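Side-chain contacts in aminotransferase (Psychrobacter arcticus 273-4, PDB 3IF2), which probably transfers amino groups with the help of pyridoxal 5'-phosphate, perhaps as a valine-pyruvate transaminase: residues A[35-40]-A[431-436]; A[403-406]-A[410-413]. One frame throughout, in Å; residues are numbered along the deposited sequence.

In the fold
Both contacts of this class I/II aminotransferase involve the C-terminal part of the chain, away from the pyridoxal phosphate pocket: contact 1 its last helix, contact 2 the loop before strand 414-418. Contact 1 (35-40 with 431-436) joins segments 391 residues apart, the short strand 35-36 with the loop after it and helix 423-441. Contact 2 (403-406 with 410-413) is nested inside that span and stays local, between strands 394-395 and 414-418 of the six-stranded mixed sheet. Their centres are about 21 Å apart and their nearest atoms about 10 Å, without touching. The N-terminal region is thus packed against the chain's end by contact 1, whereas contact 2 folds one loop upon itself.

Contact 1 (A[35-40]-A[431-436]); sequences NMLGGG and KVIGEV
The backbones of N35 and V432 stay well separated, with 9.5 Å between N35 CA and V432 CA, so segments 35-40 and 431-436 meet through side-chain ends alone. In this class I/II aminotransferase strand 35-36 pairs in parallel with strand 391-392, and the contact brings this small two-stranded sheet, with the loop that follows it, against the last helix, 423-441. The chain turns off the strand at L37, whose N makes a weak hydrogen bond of 3.3 Å to N35 O.

N35 and L37 both direct their side chains toward the helix. The amide nitrogen of N35 comes up to one methyl of V432, a loose touch of 4.3 Å from N35 ND2 to V432 CG2; N35 ND2 is hydrogen-bonded to T391 OG1, and the N35 side chain also touches D428 of the same helix. The side chain of I433 does not set out toward 35-40, but its extended end (chi2 167°) brings CD1 up to L37. Around this apolar pair, L37 also packs on T425 and L426 of the helix, and I393 touches both L37 and I433. The leucine and isoleucine meet methyl to methyl, L37 CD1 lying 4.4 Å from I433 CD1.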
loop_
_atom_site.group_PDB
_atom_site.type_symbol
_atom_site.label_atom_id
_atom_site.label_comp_id
_atom_site.label_asym_id
_atom_site.label_seq_id
_atom_site.Cartn_x
_atom_site.Cartn_y
_atom_site.Cartn_z
ATOM N N ASN A 35 29.848 -2.015 7.778
ATOM C CA ASN A 35 29.371 -2.727 8.961
ATOM C C ASN A 35 27.978 -2.141 9.159
ATOM O O ASN A 35 27.831 -1.088 9.766
ATOM C CB ASN A 35 30.262 -2.484 10.191
ATOM C CG ASN A 35 31.704 -2.929 9.991
ATOM O OD1 ASN A 35 31.990 -3.843 9.219
ATOM N ND2 ASN A 35 32.618 -2.294 10.711
HETATM N N MSE A 36 26.963 -2.804 8.614
HETATM C CA MSE A 36 25.580 -2.297 8.623
HETATM C C MSE A 36 24.817 -2.689 9.903
HETATM O O MSE A 36 24.239 -3.769 9.984
HETATM C CB MSE A 36 24.852 -2.761 7.336
HETATM C CG MSE A 36 23.344 -2.393 7.203
HETATM SE SE MSE A 36 22.953 -0.509 7.580
HETATM C CE MSE A 36 21.060 -0.556 7.097
ATOM N N LEU A 37 24.849 -1.801 10.902
ATOM C CA LEU A 37 24.118 -1.960 12.183
ATOM C C LEU A 37 22.957 -0.972 12.336
ATOM O O LEU A 37 22.371 -0.889 13.409
ATOM C CB LEU A 37 25.094 -1.798 13.371
ATOM C CG LEU A 37 26.269 -2.767 13.431
ATOM C CD1 LEU A 37 27.172 -2.424 14.621
ATOM C CD2 LEU A 37 25.755 -4.219 13.499
ATOM N N GLY A 38 22.622 -0.244 11.266
ATOM C CA GLY A 38 21.539 0.768 11.248
ATOM C C GLY A 38 20.162 0.390 10.705
ATOM O O GLY A 38 19.197 1.167 10.857
ATOM N N GLY A 39 20.054 -0.772 10.063
ATOM C CA GLY A 39 18.773 -1.197 9.466
ATOM C C GLY A 39 17.767 -1.761 10.453
ATOM O O GLY A 39 18.087 -1.958 11.636
ATOM N N GLY A 40 16.556 -2.002 9.942
ATOM C CA GLY A 40 15.438 -2.601 10.664
ATOM C C GLY A 40 14.961 -3.915 10.049
ATOM O O GLY A 40 13.898 -4.424 10.430
ATOM N N LYS A 431 33.828 -3.018 17.613
ATOM C CA LYS A 431 35.269 -2.691 17.729
ATOM C C LYS A 431 35.518 -1.209 17.362
ATOM O O LYS A 431 36.172 -0.499 18.120
ATOM C CB LYS A 431 36.144 -3.621 16.851
ATOM C CG LYS A 431 37.682 -3.482 17.013
ATOM C CD LYS A 431 38.411 -4.381 15.994
ATOM C CE LYS A 431 39.929 -4.350 16.119
ATOM N NZ LYS A 431 40.490 -2.975 15.943
ATOM N N VAL A 432 34.948 -0.767 16.231
ATOM C CA VAL A 432 35.077 0.623 15.739
ATOM C C VAL A 432 34.332 1.593 16.664
ATOM O O VAL A 432 34.874 2.646 16.998
ATOM C CB VAL A 432 34.586 0.791 14.255
ATOM C CG1 VAL A 432 34.757 2.240 13.772
ATOM C CG2 VAL A 432 35.345 -0.155 13.328
ATOM N N ILE A 433 33.111 1.236 17.069
ATOM C CA ILE A 433 32.335 2.024 18.052
ATOM C C ILE A 433 33.138 2.211 19.341
ATOM O O ILE A 433 33.173 3.309 19.888
ATOM C CB ILE A 433 30.968 1.380 18.395
ATOM C CG1 ILE A 433 30.001 1.488 17.201
ATOM C CG2 ILE A 433 30.320 2.055 19.622
ATOM C CD1 ILE A 433 28.761 0.616 17.313
ATOM N N GLY A 434 33.812 1.157 19.793
ATOM C CA GLY A 434 34.627 1.229 20.988
ATOM C C GLY A 434 35.819 2.160 20.850
ATOM O O GLY A 434 36.064 2.992 21.729
ATOM N N GLU A 435 36.554 2.031 19.743
ATOM C CA GLU A 435 37.747 2.848 19.497
ATOM C C GLU A 435 37.390 4.328 19.414
ATOM O O GLU A 435 37.950 5.131 20.159
ATOM C CB GLU A 435 38.511 2.374 18.246
ATOM C CG GLU A 435 39.290 1.056 18.486
ATOM C CD GLU A 435 39.785 0.375 17.210
ATOM O OE1 GLU A 435 39.049 0.373 16.193
ATOM O OE2 GLU A 435 40.900 -0.202 17.238
ATOM N N VAL A 436 36.408 4.656 18.571
ATOM C CA VAL A 436 35.978 6.052 18.382
ATOM C C VAL A 436 35.498 6.706 19.695
ATOM O O VAL A 436 35.964 7.810 20.029
ATOM C CB VAL A 436 34.924 6.185 17.249
ATOM C CG1 VAL A 436 34.348 7.603 17.179
ATOM C CG2 VAL A 436 35.547 5.786 15.906
#

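Contact 2 (A[403-406]-A[410-413]); sequences VDVS and HAHE
The imidazole of H412 turns its NE2 corner to the backbone carbonyl of V405, which approaches the ring obliquely. H412 NE2 donates to V405 O over 2.8 Å, but the bond is bent, with an N-H...O angle of 128°, and counts as weak. The ring carbons flanking NE2 also lie near that oxygen: H412 CD2 is 3.5 Å from V405 O. A second carbonyl, that of S406, stands farther off in a similarly oblique position. With CG anti to its own carbonyl carbon (chi1 -64°), H412 swings its ring back toward 403-406, although its CB does not point there directly.

Beside this polar link V405 and A411 make the apolar part of the contact, V405 CG1 resting 4.0 Å from A411 CB. F400 touches both residues. All of this belongs to the loop between strands 394-395 and 414-418: its later part is a short 3-10 segment, 410-412, while its earlier part contains an Asx turn at D404. There the carboxylate oxygen OD1 is gripped twice from one face of its plane, by S406 N (3.1 Å to D404 OD1) on the anti side and by the hydroxyl on the syn side. Both donors belong to S406, the residue next to the carbonyl that H412 meets. The hydroxyl bond is short, S406 OG standing 2.5 Å from D404 OD1.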
loop_
_atom_site.group_PDB
_atom_site.type_symbol
_atom_site.label_atom_id
_atom_site.label_comp_id
_atom_site.label_asym_id
_atom_site.label_seq_id
_atom_site.Cartn_x
_atom_site.Cartn_y
_atom_site.Cartn_z
ATOM N N VAL A 403 8.722 16.146 19.733
ATOM C CA VAL A 403 9.492 16.768 20.793
ATOM C C VAL A 403 10.570 17.639 20.153
ATOM O O VAL A 403 11.256 17.203 19.236
ATOM C CB VAL A 403 10.180 15.711 21.700
ATOM C CG1 VAL A 403 11.042 16.378 22.781
ATOM C CG2 VAL A 403 9.157 14.804 22.339
ATOM N N ASP A 404 10.718 18.864 20.659
ATOM C CA ASP A 404 11.781 19.774 20.232
ATOM C C ASP A 404 13.065 19.256 20.901
ATOM O O ASP A 404 13.293 19.476 22.092
ATOM C CB ASP A 404 11.468 21.205 20.648
ATOM C CG ASP A 404 12.521 22.208 20.194
ATOM O OD1 ASP A 404 13.597 21.824 19.683
ATOM O OD2 ASP A 404 12.262 23.422 20.372
ATOM N N VAL A 405 13.879 18.562 20.113
ATOM C CA VAL A 405 15.132 17.979 20.581
ATOM C C VAL A 405 16.336 18.924 20.501
ATOM O O VAL A 405 17.432 18.499 20.862
ATOM C CB VAL A 405 15.474 16.657 19.808
ATOM C CG1 VAL A 405 14.317 15.671 19.924
ATOM C CG2 VAL A 405 15.847 16.931 18.335
ATOM N N SER A 406 16.161 20.176 20.064
ATOM C CA SER A 406 17.304 21.098 19.910
ATOM C C SER A 406 18.101 21.358 21.189
ATOM O O SER A 406 19.319 21.522 21.098
ATOM C CB SER A 406 16.905 22.427 19.244
ATOM O OG SER A 406 15.822 23.022 19.906
ATOM N N HIS A 410 19.643 14.357 26.608
ATOM C CA HIS A 410 19.437 12.920 26.481
ATOM C C HIS A 410 19.180 12.462 25.031
ATOM O O HIS A 410 19.693 11.418 24.627
ATOM C CB HIS A 410 18.320 12.444 27.409
ATOM C CG HIS A 410 18.234 10.950 27.527
ATOM N ND1 HIS A 410 19.142 10.210 28.252
ATOM C CD2 HIS A 410 17.343 10.065 27.021
ATOM C CE1 HIS A 410 18.815 8.934 28.184
ATOM N NE2 HIS A 410 17.725 8.821 27.450
ATOM N N ALA A 411 18.431 13.258 24.260
ATOM C CA ALA A 411 18.165 12.974 22.840
ATOM C C ALA A 411 19.412 13.067 21.930
ATOM O O ALA A 411 19.349 12.635 20.778
ATOM C CB ALA A 411 17.025 13.875 22.294
ATOM N N HIS A 412 20.512 13.630 22.423
ATOM C CA HIS A 412 21.779 13.705 21.685
ATOM C C HIS A 412 22.865 12.771 22.244
ATOM O O HIS A 412 24.027 12.854 21.802
ATOM C CB HIS A 412 22.293 15.160 21.684
ATOM C CG HIS A 412 21.393 16.105 20.960
ATOM N ND1 HIS A 412 21.167 16.017 19.602
ATOM C CD2 HIS A 412 20.656 17.151 21.399
ATOM C CE1 HIS A 412 20.330 16.973 19.235
ATOM N NE2 HIS A 412 20.006 17.674 20.307
ATOM N N GLU A 413 22.502 11.876 23.173
ATOM C CA GLU A 413 23.465 10.968 23.843
ATOM C C GLU A 413 23.275 9.469 23.584
ATOM O O GLU A 413 24.029 8.678 24.116
ATOM C CB GLU A 413 23.492 11.263 25.359
ATOM C CG GLU A 413 24.178 12.581 25.702
ATOM C CD GLU A 413 24.301 12.845 27.194
ATOM O OE1 GLU A 413 23.681 12.111 28.005
ATOM O OE2 GLU A 413 25.024 13.816 27.555
#